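Side-chain contact in H subunit of photosynthetic reaction center complex (Rhodopseudomonas palustris, PDB 6Z5S), which probably covers the cytoplasmic side of the photosynthetic reaction centre and, as in related complexes, supports proton transfer to the secondary quinone: residues 129-132 against 133-136. Numbering follows the deposited sequence.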
loop_
_atom_site.group_PDB
_atom_site.type_symbol
_atom_site.label_atom_id
_atom_site.label_comp_id
_atom_site.label_asym_id
_atom_site.label_seq_id
_atom_site.Cartn_x
_atom_site.Cartn_y
_atom_site.Cartn_z
ATOM N N ILE D 129 -27.672 17.637 -8.093
ATOM C CA ILE D 129 -28.356 16.584 -8.832
ATOM C C ILE D 129 -29.580 17.223 -9.472
ATOM O O ILE D 129 -30.557 17.539 -8.796
ATOM C CB ILE D 129 -28.731 15.410 -7.932
ATOM C CG1 ILE D 129 -27.490 14.869 -7.231
ATOM C CG2 ILE D 129 -29.393 14.322 -8.746
ATOM C CD1 ILE D 129 -27.712 13.555 -6.542
ATOM N N VAL D 130 -29.522 17.419 -10.787
ATOM C CA VAL D 130 -30.590 18.121 -11.500
ATOM C C VAL D 130 -30.861 17.420 -12.813
ATOM O O VAL D 130 -29.996 16.730 -13.366
ATOM C CB VAL D 130 -30.226 19.593 -11.770
ATOM C CG1 VAL D 130 -30.130 20.361 -10.474
ATOM C CG2 VAL D 130 -28.922 19.675 -12.523
ATOM N N PRO D 131 -32.072 17.577 -13.342
ATOM C CA PRO D 131 -32.348 17.062 -14.684
ATOM C C PRO D 131 -31.544 17.829 -15.717
ATOM O O PRO D 131 -31.221 19.001 -15.531
ATOM C CB PRO D 131 -33.851 17.299 -14.859
ATOM C CG PRO D 131 -34.368 17.584 -13.502
ATOM C CD PRO D 131 -33.256 18.224 -12.759
ATOM N N LEU D 132 -31.213 17.151 -16.817
ATOM C CA LEU D 132 -30.419 17.800 -17.854
ATOM C C LEU D 132 -31.133 19.008 -18.438
ATOM O O LEU D 132 -30.480 19.947 -18.906
ATOM C CB LEU D 132 -30.069 16.812 -18.960
ATOM C CG LEU D 132 -28.749 16.078 -18.773
ATOM C CD1 LEU D 132 -28.497 15.155 -19.942
ATOM C CD2 LEU D 132 -27.623 17.074 -18.627
ATOM N N ARG D 133 -32.465 19.012 -18.411
ATOM C CA ARG D 133 -33.213 20.194 -18.816
ATOM C C ARG D 133 -32.939 21.390 -17.915
ATOM O O ARG D 133 -33.251 22.521 -18.296
ATOM C CB ARG D 133 -34.705 19.889 -18.818
ATOM C CG ARG D 133 -35.243 19.565 -17.447
ATOM C CD ARG D 133 -36.741 19.403 -17.455
ATOM N NE ARG D 133 -37.227 18.954 -16.157
ATOM C CZ ARG D 133 -37.473 17.686 -15.853
ATOM N NH1 ARG D 133 -37.909 17.367 -14.644
ATOM N NH2 ARG D 133 -37.288 16.737 -16.759
ATOM N N ALA D 134 -32.368 21.170 -16.733
ATOM C CA ALA D 134 -32.093 22.244 -15.792
ATOM C C ALA D 134 -30.617 22.572 -15.656
ATOM O O ALA D 134 -30.276 23.513 -14.934
ATOM C CB ALA D 134 -32.657 21.892 -14.409
ATOM N N ALA D 135 -29.735 21.827 -16.313
ATOM C CA ALA D 135 -28.298 22.078 -16.278
ATOM C C ALA D 135 -27.856 22.363 -17.706
ATOM O O ALA D 135 -27.420 21.462 -18.424
ATOM C CB ALA D 135 -27.541 20.896 -15.685
ATOM N N LYS D 136 -27.970 23.620 -18.119
ATOM C CA LYS D 136 -27.619 23.991 -19.480
ATOM C C LYS D 136 -26.110 24.073 -19.630
ATOM O O LYS D 136 -25.410 24.603 -18.763
ATOM C CB LYS D 136 -28.265 25.321 -19.858
ATOM C CG LYS D 136 -29.789 25.317 -19.807
ATOM C CD LYS D 136 -30.405 24.503 -20.942
ATOM C CE LYS D 136 -30.791 23.094 -20.502
ATOM N NZ LYS D 136 -31.485 22.338 -21.579
#
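Pro131 and Ala134 close a type I beta turn at the end of strand 129-131, which pairs antiparallel with strand 161-169 of the PRC-barrel domain and is an outermost strand, within this chain, of a four-stranded sheet. Ala134 N donates to Pro131 O at 2.7 Å. A second type I turn overlaps the first: Ala135 N makes a weak bond to Leu132 O at 3.3 Å.

Apolar contacts span the turns. Val130 CG2 meets Ala135 CB at 3.7 Å, and Pro131 CD approaches Ala134 CB at 4.1 Å.

Charged and ring groups meet at Arg133. With chi1 at 64°, its CG is wedged over the residue's own backbone, flanked by N and C, which turns the extended chain back across the Pro131 ring. There the guanidinium lays one face on that ring. NE forms a salt bridge with Asp225 and NH2 one with Glu179, so two carboxylates grip the group. A leucine in place of Arg133 would probably leave both carboxylates without this partner and the Pro131 ring without its flat cover. Pro131 CB stands 3.8 Å above the Arg133 guanidinium plane, over its centre.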